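Local atomic coordinates of conserved lipoprotein, putative (Clostridium novyi, PDB entry 4L1N), a protein that is of unknown function but is a putative lipoprotein with a domain of the DUF4652 family, which is grouped with the beta-propellers. Residues V175-V187 / L194-K206. Numbering follows the deposited sequence.
Sequences VKKGDKIDVQILV and LESHEETKTITVK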
ATOM      1  N   VAL A 175       6.761   5.821  -7.165  1.00 50.47           N
ATOM      2  CA  VAL A 175       8.202   5.599  -7.221  1.00 52.39           C
ATOM      3  C   VAL A 175       8.845   6.791  -6.526  1.00 56.27           C
ATOM      4  O   VAL A 175       8.555   7.933  -6.897  1.00 55.81           O
ATOM      5  CB  VAL A 175       8.742   5.421  -8.675  1.00 57.56           C
ATOM      6  CG1 VAL A 175      10.110   4.760  -8.667  1.00 60.00           C
ATOM      7  CG2 VAL A 175       7.777   4.634  -9.570  1.00 56.84           C
ATOM      8  N   LYS A 176       9.688   6.539  -5.514  1.00 51.64           N
ATOM      9  CA  LYS A 176      10.359   7.598  -4.779  1.00 51.65           C
ATOM     10  C   LYS A 176      11.860   7.623  -5.086  1.00 60.25           C
ATOM     11  O   LYS A 176      12.498   6.571  -5.153  1.00 61.09           O
ATOM     12  CB  LYS A 176      10.122   7.419  -3.273  1.00 53.28           C
ATOM     13  CG  LYS A 176      10.613   8.577  -2.416  1.00 51.66           C
ATOM     14  CD  LYS A 176      10.144   8.475  -0.992  1.00 47.41           C
ATOM     15  CE  LYS A 176      10.787   9.548  -0.150  1.00 64.61           C
ATOM     16  NZ  LYS A 176      12.178   9.188   0.270  1.00 70.33           N
ATOM     17  N   LYS A 177      12.418   8.838  -5.261  1.00 59.45           N
ATOM     18  CA  LYS A 177      13.842   9.083  -5.468  1.00 62.78           C
ATOM     19  C   LYS A 177      14.187  10.343  -4.692  1.00 70.49           C
ATOM     20  O   LYS A 177      13.936  11.457  -5.153  1.00 71.64           O
ATOM     21  CB  LYS A 177      14.214   9.175  -6.968  1.00 66.40           C
ATOM     22  CG  LYS A 177      15.722   9.317  -7.272  1.00 86.38           C
ATOM     23  CD  LYS A 177      16.518   8.014  -7.063  1.00100.33           C
ATOM     24  CE  LYS A 177      18.011   8.220  -7.164  1.00115.91           C
ATOM     25  NZ  LYS A 177      18.773   7.050  -6.641  1.00126.31           N
ATOM     26  N   GLY A 178      14.701  10.147  -3.492  1.00 69.17           N
ATOM     27  CA  GLY A 178      15.073  11.237  -2.605  1.00 71.11           C
ATOM     28  C   GLY A 178      13.868  11.929  -2.013  1.00 74.28           C
ATOM     29  O   GLY A 178      13.009  11.277  -1.416  1.00 73.56           O
ATOM     30  N   ASP A 179      13.792  13.248  -2.201  1.00 70.43           N
ATOM     31  CA  ASP A 179      12.708  14.091  -1.710  1.00 68.59           C
ATOM     32  C   ASP A 179      11.510  14.098  -2.668  1.00 66.97           C
ATOM     33  O   ASP A 179      10.517  14.746  -2.361  1.00 67.29           O
ATOM     34  CB  ASP A 179      13.224  15.536  -1.484  1.00 73.57           C
ATOM     35  CG  ASP A 179      13.837  16.234  -2.706  1.00 94.58           C
ATOM     36  OD1 ASP A 179      14.718  15.620  -3.376  1.00 97.15           O
ATOM     37  OD2 ASP A 179      13.491  17.420  -2.951  1.00102.86           O
ATOM     38  N   LYS A 180      11.589  13.397  -3.821  1.00 59.08           N
ATOM     39  CA  LYS A 180      10.520  13.402  -4.839  1.00 54.24           C
ATOM     40  C   LYS A 180       9.821  12.064  -5.011  1.00 54.34           C
ATOM     41  O   LYS A 180      10.479  11.022  -5.049  1.00 55.17           O
ATOM     42  CB  LYS A 180      11.080  13.800  -6.227  1.00 55.43           C
ATOM     43  CG  LYS A 180      11.912  15.069  -6.283  1.00 56.95           C
ATOM     44  CD  LYS A 180      11.095  16.302  -6.642  1.00 52.61           C
ATOM     45  CE  LYS A 180      11.856  17.571  -6.325  1.00 54.54           C
ATOM     46  NZ  LYS A 180      12.896  17.874  -7.353  1.00 72.67           N
ATOM     47  N   ILE A 181       8.497  12.101  -5.233  1.00 47.46           N
ATOM     48  CA  ILE A 181       7.698  10.905  -5.510  1.00 45.26           C
ATOM     49  C   ILE A 181       6.951  11.127  -6.815  1.00 50.69           C
ATOM     50  O   ILE A 181       6.281  12.138  -6.949  1.00 51.18           O
ATOM     51  CB  ILE A 181       6.721  10.516  -4.347  1.00 46.56           C
ATOM     52  CG1 ILE A 181       7.428  10.449  -2.969  1.00 48.48           C
ATOM     53  CG2 ILE A 181       5.982   9.224  -4.651  1.00 44.75           C
ATOM     54  CD1 ILE A 181       6.522  10.382  -1.786  1.00 53.59           C
ATOM     55  N   ASP A 182       7.085  10.198  -7.777  1.00 47.32           N
ATOM     56  CA  ASP A 182       6.337  10.160  -9.032  1.00 45.42           C
ATOM     57  C   ASP A 182       5.060   9.351  -8.758  1.00 47.33           C
ATOM     58  O   ASP A 182       5.144   8.161  -8.451  1.00 47.61           O
ATOM     59  CB  ASP A 182       7.180   9.496 -10.137  1.00 48.53           C
ATOM     60  CG  ASP A 182       8.149  10.356 -10.907  1.00 61.27           C
ATOM     61  OD1 ASP A 182       8.304  11.539 -10.558  1.00 62.67           O
ATOM     62  OD2 ASP A 182       8.746   9.849 -11.872  1.00 69.28           O
ATOM     63  N   VAL A 183       3.892   9.992  -8.801  1.00 41.23           N
ATOM     64  CA  VAL A 183       2.615   9.357  -8.467  1.00 38.23           C
ATOM     65  C   VAL A 183       1.826   9.058  -9.754  1.00 43.20           C
ATOM     66  O   VAL A 183       1.543  10.002 -10.514  1.00 43.03           O
ATOM     67  CB  VAL A 183       1.822  10.276  -7.491  1.00 39.93           C
ATOM     68  CG1 VAL A 183       0.461   9.713  -7.148  1.00 39.00           C
ATOM     69  CG2 VAL A 183       2.609  10.564  -6.217  1.00 40.25           C
ATOM     70  N   GLN A 184       1.470   7.752 -10.010  1.00 38.46           N
ATOM     71  CA  GLN A 184       0.650   7.457 -11.179  1.00 37.99           C
ATOM     72  C   GLN A 184      -0.778   7.479 -10.808  1.00 41.82           C
ATOM     73  O   GLN A 184      -1.199   6.792  -9.871  1.00 41.71           O
ATOM     74  CB  GLN A 184       0.969   6.139 -11.873  1.00 40.35           C
ATOM     75  CG  GLN A 184       2.208   6.216 -12.699  1.00 58.18           C
ATOM     76  CD  GLN A 184       1.994   6.772 -14.054  1.00 64.46           C
ATOM     77  OE1 GLN A 184       2.687   7.679 -14.452  1.00 62.65           O
ATOM     78  NE2 GLN A 184       1.088   6.209 -14.807  1.00 54.72           N
ATOM     79  N   ILE A 185      -1.545   8.250 -11.571  1.00 36.54           N
ATOM     80  CA  ILE A 185      -2.975   8.374 -11.350  1.00 34.64           C
ATOM     81  C   ILE A 185      -3.685   7.824 -12.577  1.00 38.78           C
ATOM     82  O   ILE A 185      -3.264   8.105 -13.683  1.00 41.07           O
ATOM     83  CB  ILE A 185      -3.329   9.870 -11.053  1.00 35.48           C
ATOM     84  CG1 ILE A 185      -2.496  10.388  -9.893  1.00 35.11           C
ATOM     85  CG2 ILE A 185      -4.827  10.083 -10.788  1.00 34.06           C
ATOM     86  CD1 ILE A 185      -2.082  11.700 -10.021  1.00 37.64           C
ATOM     87  N   LEU A 186      -4.723   7.023 -12.385  1.00 34.71           N
ATOM     88  CA  LEU A 186      -5.591   6.538 -13.453  1.00 35.50           C
ATOM     89  C   LEU A 186      -6.882   7.398 -13.428  1.00 40.72           C
ATOM     90  O   LEU A 186      -7.647   7.376 -12.441  1.00 39.38           O
ATOM     91  CB  LEU A 186      -5.886   5.038 -13.293  1.00 36.48           C
ATOM     92  CG  LEU A 186      -6.973   4.426 -14.210  1.00 40.62           C
ATOM     93  CD1 LEU A 186      -6.429   4.121 -15.586  1.00 39.87           C
ATOM     94  CD2 LEU A 186      -7.597   3.169 -13.572  1.00 37.89           C
ATOM     95  N   VAL A 187      -7.064   8.223 -14.472  1.00 36.30           N
ATOM     96  CA  VAL A 187      -8.227   9.098 -14.581  1.00 35.14           C
ATOM     97  C   VAL A 187      -9.285   8.508 -15.515  1.00 40.62           C
ATOM     98  O   VAL A 187      -8.986   8.223 -16.656  1.00 39.56           O
ATOM     99  CB  VAL A 187      -7.855  10.503 -15.043  1.00 37.93           C
ATOM    100  CG1 VAL A 187      -9.026  11.451 -14.838  1.00 38.24           C
ATOM    101  CG2 VAL A 187      -6.608  11.008 -14.329  1.00 37.40           C
ATOM    102  N   LEU A 194     -15.631   3.564 -18.884  1.00 47.64           N
ATOM    103  CA  LEU A 194     -15.298   2.909 -20.140  1.00 47.61           C
ATOM    104  C   LEU A 194     -14.087   3.525 -20.840  1.00 50.15           C
ATOM    105  O   LEU A 194     -13.551   2.925 -21.760  1.00 52.24           O
ATOM    106  CB  LEU A 194     -16.515   2.952 -21.097  1.00 49.10           C
ATOM    107  CG  LEU A 194     -17.795   2.187 -20.693  1.00 53.60           C
ATOM    108  CD1 LEU A 194     -18.786   2.251 -21.798  1.00 55.12           C
ATOM    109  CD2 LEU A 194     -17.510   0.736 -20.316  1.00 51.68           C
ATOM    110  N   GLU A 195     -13.707   4.730 -20.459  1.00 43.98           N
ATOM    111  CA  GLU A 195     -12.589   5.455 -21.027  1.00 41.87           C
ATOM    112  C   GLU A 195     -11.790   6.048 -19.919  1.00 46.75           C
ATOM    113  O   GLU A 195     -12.355   6.710 -19.039  1.00 47.18           O
ATOM    114  CB  GLU A 195     -13.070   6.560 -21.978  1.00 42.65           C
ATOM    115  CG  GLU A 195     -11.938   7.368 -22.599  1.00 42.08           C
ATOM    116  CD  GLU A 195     -12.367   8.436 -23.581  1.00 58.68           C
ATOM    117  OE1 GLU A 195     -13.590   8.659 -23.732  1.00 57.50           O
ATOM    118  OE2 GLU A 195     -11.475   9.059 -24.201  1.00 54.26           O
ATOM    119  N   SER A 196     -10.470   5.841 -19.980  1.00 42.65           N
ATOM    120  CA  SER A 196      -9.547   6.368 -18.998  1.00 41.00           C
ATOM    121  C   SER A 196      -8.270   6.882 -19.657  1.00 45.34           C
ATOM    122  O   SER A 196      -8.033   6.618 -20.840  1.00 47.36           O
ATOM    123  CB  SER A 196      -9.212   5.273 -17.984  1.00 44.64           C
ATOM    124  OG  SER A 196      -8.176   4.406 -18.421  1.00 52.20           O
ATOM    125  N   HIS A 197      -7.436   7.591 -18.877  1.00 39.64           N
ATOM    126  CA  HIS A 197      -6.071   7.988 -19.216  1.00 38.21           C
ATOM    127  C   HIS A 197      -5.204   7.933 -17.930  1.00 42.49           C
ATOM    128  O   HIS A 197      -5.736   7.878 -16.838  1.00 41.29           O
ATOM    129  CB  HIS A 197      -5.999   9.340 -19.927  1.00 37.56           C
ATOM    130  CG  HIS A 197      -6.138  10.550 -19.052  1.00 39.54           C
ATOM    131  ND1 HIS A 197      -7.339  11.212 -18.932  1.00 41.35           N
ATOM    132  CD2 HIS A 197      -5.191  11.250 -18.383  1.00 40.04           C
ATOM    133  CE1 HIS A 197      -7.099  12.267 -18.162  1.00 39.60           C
ATOM    134  NE2 HIS A 197      -5.827  12.319 -17.790  1.00 39.36           N
ATOM    135  N   GLU A 198      -3.881   7.949 -18.067  1.00 40.82           N
ATOM    136  CA  GLU A 198      -2.958   7.950 -16.936  1.00 39.30           C
ATOM    137  C   GLU A 198      -2.214   9.292 -16.843  1.00 41.48           C
ATOM    138  O   GLU A 198      -2.051   9.986 -17.846  1.00 41.95           O
ATOM    139  CB  GLU A 198      -1.969   6.792 -17.067  1.00 41.22           C
ATOM    140  CG  GLU A 198      -2.626   5.456 -16.785  1.00 50.69           C
ATOM    141  CD  GLU A 198      -1.726   4.266 -16.500  1.00 73.79           C
ATOM    142  OE1 GLU A 198      -0.515   4.460 -16.245  1.00 53.03           O
ATOM    143  OE2 GLU A 198      -2.246   3.128 -16.522  1.00 77.59           O
ATOM    144  N   GLU A 199      -1.793   9.661 -15.632  1.00 36.57           N
ATOM    145  CA  GLU A 199      -1.011  10.871 -15.330  1.00 34.86           C
ATOM    146  C   GLU A 199       0.192  10.518 -14.473  1.00 40.29           C
ATOM    147  O   GLU A 199       0.129   9.553 -13.736  1.00 41.71           O
ATOM    148  CB  GLU A 199      -1.869  11.922 -14.586  1.00 34.44           C
ATOM    149  CG  GLU A 199      -2.991  12.489 -15.434  1.00 38.17           C
ATOM    150  CD  GLU A 199      -3.890  13.539 -14.808  1.00 58.28           C
ATOM    151  OE1 GLU A 199      -3.907  13.659 -13.559  1.00 56.04           O
ATOM    152  OE2 GLU A 199      -4.638  14.194 -15.573  1.00 48.01           O
ATOM    153  N   THR A 200       1.267  11.303 -14.552  1.00 38.11           N
ATOM    154  CA  THR A 200       2.428  11.214 -13.655  1.00 39.15           C
ATOM    155  C   THR A 200       2.563  12.549 -12.948  1.00 43.70           C
ATOM    156  O   THR A 200       2.699  13.568 -13.617  1.00 44.66           O
ATOM    157  CB  THR A 200       3.734  10.845 -14.355  1.00 41.33           C
ATOM    158  OG1 THR A 200       3.533   9.787 -15.292  1.00 49.17           O
ATOM    159  CG2 THR A 200       4.791  10.471 -13.385  1.00 34.04           C
ATOM    160  N   LYS A 201       2.512  12.561 -11.618  1.00 39.92           N
ATOM    161  CA  LYS A 201       2.638  13.787 -10.835  1.00 39.77           C
ATOM    162  C   LYS A 201       3.779  13.622  -9.907  1.00 46.43           C
ATOM    163  O   LYS A 201       3.809  12.659  -9.145  1.00 48.55           O
ATOM    164  CB  LYS A 201       1.350  14.125 -10.041  1.00 41.15           C
ATOM    165  CG  LYS A 201       0.036  14.196 -10.846  1.00 37.46           C
ATOM    166  CD  LYS A 201       0.034  15.250 -11.922  1.00 35.45           C
ATOM    167  CE  LYS A 201      -1.133  16.187 -11.815  1.00 41.34           C
ATOM    168  NZ  LYS A 201      -1.684  16.478 -13.168  1.00 57.63           N
ATOM    169  N   THR A 202       4.729  14.543  -9.959  1.00 42.79           N
ATOM    170  CA  THR A 202       5.882  14.525  -9.082  1.00 43.05           C
ATOM    171  C   THR A 202       5.533  15.427  -7.923  1.00 49.06           C
ATOM    172  O   THR A 202       5.183  16.586  -8.137  1.00 51.27           O
ATOM    173  CB  THR A 202       7.140  14.904  -9.882  1.00 45.94           C
ATOM    174  OG1 THR A 202       7.311  13.896 -10.872  1.00 47.68           O
ATOM    175  CG2 THR A 202       8.401  14.951  -9.045  1.00 41.76           C
ATOM    176  N   ILE A 203       5.569  14.882  -6.707  1.00 45.31           N
ATOM    177  CA  ILE A 203       5.320  15.608  -5.457  1.00 45.18           C
ATOM    178  C   ILE A 203       6.649  15.755  -4.687  1.00 50.85           C
ATOM    179  O   ILE A 203       7.524  14.901  -4.807  1.00 52.47           O
ATOM    180  CB  ILE A 203       4.192  14.970  -4.575  1.00 46.66           C
ATOM    181  CG1 ILE A 203       4.470  13.493  -4.227  1.00 46.05           C
ATOM    182  CG2 ILE A 203       2.808  15.151  -5.217  1.00 45.39           C
ATOM    183  CD1 ILE A 203       3.602  12.907  -3.159  1.00 48.91           C
ATOM    184  N   THR A 204       6.817  16.848  -3.934  1.00 48.38           N
ATOM    185  CA  THR A 204       8.004  17.049  -3.095  1.00 50.66           C
ATOM    186  C   THR A 204       7.581  16.688  -1.640  1.00 57.16           C
ATOM    187  O   THR A 204       6.440  16.936  -1.235  1.00 54.59           O
ATOM    188  CB  THR A 204       8.594  18.460  -3.275  1.00 55.26           C
ATOM    189  OG1 THR A 204       8.831  18.695  -4.654  1.00 61.43           O
ATOM    190  CG2 THR A 204       9.907  18.612  -2.621  1.00 55.77           C
ATOM    191  N   VAL A 205       8.475  16.042  -0.886  1.00 59.23           N
ATOM    192  CA  VAL A 205       8.169  15.616   0.488  1.00 60.75           C
ATOM    193  C   VAL A 205       9.214  16.088   1.494  1.00 70.70           C
ATOM    194  O   VAL A 205      10.320  16.491   1.122  1.00 71.45           O
ATOM    195  CB  VAL A 205       7.958  14.086   0.602  1.00 63.03           C
ATOM    196  CG1 VAL A 205       6.715  13.644  -0.167  1.00 60.03           C
ATOM    197  CG2 VAL A 205       9.196  13.297   0.167  1.00 63.81           C
ATOM    198  N   LYS A 206       8.838  16.034   2.783  1.00 72.08           N
ATOM    199  CA  LYS A 206       9.715  16.358   3.923  1.00 80.99           C
ATOM    200  C   LYS A 206       9.798  15.139   4.870  1.00104.79           C
ATOM    201  O   LYS A 206       8.842  14.324   4.906  1.00105.32           O
ATOM    202  CB  LYS A 206       9.241  17.617   4.669  1.00 84.25           C
ATOM    203  OXT LYS A 206      10.852  14.968   5.519  1.00131.00           O
TER
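Thr202 OG1 donates a hydrogen bond to Asp182 OD1 at 2.6 Å. The hydroxyl meets the carboxylate from above its plane, and the two side chains lie alongside each other, pointing the same way. Thr202 chi1 of -63° sets OG1 beside its own backbone N and within reach of Asp182. Further along this face, Gln184 brings its amide to the other strand, with NE2 2.8 Å from Glu198 OE1.

On the opposite face, strand 180-187 presents only apolar side chains, Ile181, Val183, Ile185 and Val187, while strand 196-204 adds His197, Glu199 and Lys201 as well as Ile203. Ile181 CD1 packs on Val205 CG1 at 3.6 Å, and Ile203 CD1 reaches Val183 CG2. Ile185 and Ile203 touch Tyr162, and Ile181 touches Met132. Nearer the hairpin loop, Val187 CB sits over one face of the His197 ring in a CH-pi contact, 3.9 Å from the centroid. His197 NE2 donates to Glu199 OE2 at 3.1 Å, and ND1 is hydrogen-bonded to Glu189. Two carboxylates therefore hold the ring, which probably favours its protonated form.

Paired backbone bonds join Ile181 with Ile203, Val183 with Lys201, Ile185 with Glu199 and Val187 with His197. This regular antiparallel beta hairpin forms two strands of a three-stranded sheet, with 180-188 central and 196-204 outermost.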